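Local coordinates for protein glycosyl hyrolase, family 3 (Deinococcus radiodurans, PDB 3TEV) that probably hydrolyses O-glycosidic bonds, as a member of glycoside hydrolase family 3 built on a TIM-barrel-type domain, at residues L248-W253 against R321-A326. Numbering follows the deposited sequence.
Sequences LLREEW and RERLRA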
ATOM      1  N   LEU A 248      11.707  -0.399  13.468  1.00 41.24           N
ATOM      2  CA  LEU A 248      10.668  -1.293  13.933  1.00 41.45           C
ATOM      3  C   LEU A 248      10.347  -2.414  12.935  1.00 41.20           C
ATOM      4  O   LEU A 248      10.599  -3.595  13.218  1.00 41.39           O
ATOM      5  CB  LEU A 248       9.411  -0.497  14.306  1.00 41.79           C
ATOM      6  CG  LEU A 248       8.171  -1.251  14.787  1.00 42.28           C
ATOM      7  CD1 LEU A 248       8.434  -1.940  16.110  1.00 42.94           C
ATOM      8  CD2 LEU A 248       7.030  -0.253  14.920  1.00 43.14           C
ATOM      9  N   LEU A 249       9.784  -2.054  11.781  1.00 40.58           N
ATOM     10  CA  LEU A 249       9.331  -3.048  10.829  1.00 40.75           C
ATOM     11  C   LEU A 249      10.411  -4.034  10.374  1.00 41.15           C
ATOM     12  O   LEU A 249      10.202  -5.244  10.456  1.00 41.05           O
ATOM     13  CB  LEU A 249       8.695  -2.387   9.618  1.00 40.64           C
ATOM     14  CG  LEU A 249       7.188  -2.480   9.505  1.00 41.87           C
ATOM     15  CD1 LEU A 249       6.719  -1.873   8.182  1.00 41.67           C
ATOM     16  CD2 LEU A 249       6.710  -3.923   9.649  1.00 42.37           C
ATOM     17  N   ARG A 250      11.546  -3.519   9.895  1.00 41.76           N
ATOM     18  CA  ARG A 250      12.611  -4.361   9.335  1.00 43.11           C
ATOM     19  C   ARG A 250      13.471  -5.026  10.377  1.00 44.56           C
ATOM     20  O   ARG A 250      13.756  -6.206  10.265  1.00 45.38           O
ATOM     21  CB  ARG A 250      13.558  -3.566   8.417  1.00 42.74           C
ATOM     22  CG  ARG A 250      12.941  -2.974   7.156  1.00 41.81           C
ATOM     23  CD  ARG A 250      12.558  -4.025   6.119  1.00 41.32           C
ATOM     24  NE  ARG A 250      12.111  -3.365   4.889  1.00 39.29           N
ATOM     25  CZ  ARG A 250      11.215  -3.852   4.043  1.00 36.55           C
ATOM     26  NH1 ARG A 250      10.627  -5.019   4.272  1.00 33.74           N
ATOM     27  NH2 ARG A 250      10.923  -3.159   2.960  1.00 36.51           N
ATOM     28  N   GLU A 251      13.910  -4.264  11.371  1.00 46.13           N
ATOM     29  CA  GLU A 251      14.917  -4.747  12.314  1.00 47.91           C
ATOM     30  C   GLU A 251      14.323  -5.439  13.539  1.00 47.98           C
ATOM     31  O   GLU A 251      14.684  -6.562  13.829  1.00 48.67           O
ATOM     32  CB  GLU A 251      15.890  -3.619  12.712  1.00 48.33           C
ATOM     33  CG  GLU A 251      16.637  -3.056  11.503  1.00 51.16           C
ATOM     34  CD  GLU A 251      17.646  -1.944  11.829  1.00 54.97           C
ATOM     35  OE1 GLU A 251      17.519  -1.248  12.870  1.00 56.58           O
ATOM     36  OE2 GLU A 251      18.571  -1.760  11.012  1.00 55.94           O
ATOM     37  N   GLU A 252      13.420  -4.779  14.255  1.00 47.81           N
ATOM     38  CA  GLU A 252      12.775  -5.408  15.402  1.00 48.03           C
ATOM     39  C   GLU A 252      11.904  -6.593  14.990  1.00 46.57           C
ATOM     40  O   GLU A 252      11.972  -7.650  15.603  1.00 45.99           O
ATOM     41  CB  GLU A 252      11.885  -4.414  16.128  1.00 49.08           C
ATOM     42  CG  GLU A 252      12.516  -3.670  17.258  1.00 53.44           C
ATOM     43  CD  GLU A 252      11.453  -3.046  18.153  1.00 58.50           C
ATOM     44  OE1 GLU A 252      10.678  -3.822  18.785  1.00 59.90           O
ATOM     45  OE2 GLU A 252      11.386  -1.786  18.201  1.00 60.80           O
ATOM     46  N   TRP A 253      11.082  -6.397  13.955  1.00 44.80           N
ATOM     47  CA  TRP A 253      10.116  -7.414  13.541  1.00 43.23           C
ATOM     48  C   TRP A 253      10.608  -8.378  12.474  1.00 42.97           C
ATOM     49  O   TRP A 253       9.968  -9.390  12.239  1.00 43.12           O
ATOM     50  CB  TRP A 253       8.819  -6.754  13.082  1.00 42.25           C
ATOM     51  CG  TRP A 253       8.043  -6.122  14.194  1.00 40.77           C
ATOM     52  CD1 TRP A 253       8.433  -5.970  15.506  1.00 39.36           C
ATOM     53  CD2 TRP A 253       6.752  -5.532  14.093  1.00 39.14           C
ATOM     54  NE1 TRP A 253       7.456  -5.333  16.220  1.00 37.87           N
ATOM     55  CE2 TRP A 253       6.411  -5.051  15.383  1.00 38.60           C
ATOM     56  CE3 TRP A 253       5.839  -5.365  13.035  1.00 38.93           C
ATOM     57  CZ2 TRP A 253       5.203  -4.419  15.645  1.00 38.57           C
ATOM     58  CZ3 TRP A 253       4.643  -4.728  13.292  1.00 39.17           C
ATOM     59  CH2 TRP A 253       4.327  -4.269  14.595  1.00 40.39           C
ATOM     60  N   ARG A 321      13.701  -3.066  -5.317  1.00 33.36           N
ATOM     61  CA  ARG A 321      13.118  -3.572  -6.563  1.00 33.53           C
ATOM     62  C   ARG A 321      12.894  -5.092  -6.545  1.00 33.85           C
ATOM     63  O   ARG A 321      11.881  -5.576  -7.051  1.00 33.82           O
ATOM     64  CB  ARG A 321      13.945  -3.154  -7.793  1.00 32.71           C
ATOM     65  CG  ARG A 321      13.253  -3.512  -9.111  1.00 33.18           C
ATOM     66  CD  ARG A 321      14.065  -3.107 -10.359  1.00 33.51           C
ATOM     67  NE  ARG A 321      15.298  -3.885 -10.422  1.00 34.74           N
ATOM     68  CZ  ARG A 321      16.265  -3.739 -11.325  1.00 35.25           C
ATOM     69  NH1 ARG A 321      16.183  -2.822 -12.294  1.00 33.72           N
ATOM     70  NH2 ARG A 321      17.324  -4.540 -11.261  1.00 35.74           N
ATOM     71  N   GLU A 322      13.853  -5.833  -5.987  1.00 34.48           N
ATOM     72  CA  GLU A 322      13.729  -7.269  -5.846  1.00 35.49           C
ATOM     73  C   GLU A 322      12.538  -7.698  -4.971  1.00 35.13           C
ATOM     74  O   GLU A 322      11.912  -8.707  -5.257  1.00 35.77           O
ATOM     75  CB  GLU A 322      15.046  -7.876  -5.334  1.00 36.62           C
ATOM     76  CG  GLU A 322      14.996  -9.411  -4.992  1.00 41.79           C
ATOM     77  CD  GLU A 322      14.459 -10.323  -6.145  1.00 49.60           C
ATOM     78  OE1 GLU A 322      14.608  -9.960  -7.351  1.00 52.82           O
ATOM     79  OE2 GLU A 322      13.903 -11.420  -5.836  1.00 50.99           O
ATOM     80  N   ARG A 323      12.227  -6.953  -3.913  1.00 34.37           N
ATOM     81  CA  ARG A 323      11.013  -7.222  -3.141  1.00 34.20           C
ATOM     82  C   ARG A 323       9.759  -7.087  -4.010  1.00 33.81           C
ATOM     83  O   ARG A 323       8.823  -7.904  -3.907  1.00 33.20           O
ATOM     84  CB  ARG A 323      10.895  -6.288  -1.946  1.00 33.87           C
ATOM     85  CG  ARG A 323      11.875  -6.631  -0.850  1.00 35.72           C
ATOM     86  CD  ARG A 323      11.490  -5.942   0.448  1.00 39.21           C
ATOM     87  NE  ARG A 323      12.508  -6.152   1.477  1.00 41.99           N
ATOM     88  CZ  ARG A 323      13.457  -5.277   1.793  1.00 41.40           C
ATOM     89  NH1 ARG A 323      13.541  -4.097   1.169  1.00 39.80           N
ATOM     90  NH2 ARG A 323      14.326  -5.593   2.740  1.00 41.66           N
ATOM     91  N   LEU A 324       9.768  -6.078  -4.878  1.00 33.34           N
ATOM     92  CA  LEU A 324       8.646  -5.820  -5.765  1.00 33.77           C
ATOM     93  C   LEU A 324       8.553  -6.912  -6.812  1.00 35.45           C
ATOM     94  O   LEU A 324       7.479  -7.358  -7.175  1.00 34.84           O
ATOM     95  CB  LEU A 324       8.815  -4.466  -6.445  1.00 33.05           C
ATOM     96  CG  LEU A 324       8.791  -3.246  -5.514  1.00 31.20           C
ATOM     97  CD1 LEU A 324       9.017  -1.915  -6.282  1.00 29.08           C
ATOM     98  CD2 LEU A 324       7.500  -3.202  -4.724  1.00 29.15           C
ATOM     99  N   ARG A 325       9.710  -7.348  -7.284  1.00 35.17           N
ATOM    100  CA  ARG A 325       9.767  -8.362  -8.290  1.00 37.39           C
ATOM    101  C   ARG A 325       9.393  -9.730  -7.724  1.00 37.54           C
ATOM    102  O   ARG A 325       8.682 -10.486  -8.373  1.00 37.09           O
ATOM    103  CB  ARG A 325      11.126  -8.314  -8.975  1.00 38.71           C
ATOM    104  CG  ARG A 325      10.996  -7.644 -10.334  1.00 41.71           C
ATOM    105  CD  ARG A 325      11.836  -6.450 -10.624  1.00 43.91           C
ATOM    106  NE  ARG A 325      13.028  -6.785 -11.344  1.00 49.68           N
ATOM    107  CZ  ARG A 325      13.564  -6.095 -12.365  1.00 51.57           C
ATOM    108  NH1 ARG A 325      13.001  -5.008 -12.889  1.00 52.68           N
ATOM    109  NH2 ARG A 325      14.680  -6.530 -12.885  1.00 49.83           N
ATOM    110  N   ALA A 326       9.805 -10.011  -6.493  1.00 37.78           N
ATOM    111  CA  ALA A 326       9.465 -11.275  -5.850  1.00 38.21           C
ATOM    112  C   ALA A 326       7.952 -11.379  -5.665  1.00 37.98           C
ATOM    113  O   ALA A 326       7.380 -12.450  -5.866  1.00 37.93           O
ATOM    114  CB  ALA A 326      10.197 -11.445  -4.522  1.00 37.88           C
TER
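R250 and R323 meet mainly through their guanidinium groups. The side chains come from opposite directions, and their guanidinium groups stack face to face. The group centres are 3.5 Å apart and the planes are tilted by only 14°. R250 CZ sits over the centre of the R323 group, and R323 CZ over that of R250. The shortest approach is R250 NH2 to R323 NH1, 3.3 Å. Both atoms are donors, so no hydrogen bond joins them. The CA atoms of R250 and R323 are 12.9 Å apart, and the two arginines span that gap. R323, extended from CG to NE, carries its guanidinium across to R250, whose chain is bent at chi2 (-70°).

D288 bridges the pair: its OD2 takes R250 NH2 and its OD1 takes R323 NH1 in salt bridges. D256 OD1 pairs with R323 NH2. The backbone oxygens of Y255 and G257 accept from R250 NH1, which ties R250 to the segment between helix 242-252 and strand 258-261. The contact thus links two outer helices of the barrel, 242-252 and 314-330, at the surface. The carboxylates of D288 and D256 pair with the two guanidinium groups, so the stacked like charges are probably largely offset, and both arginines are likely to stay protonated.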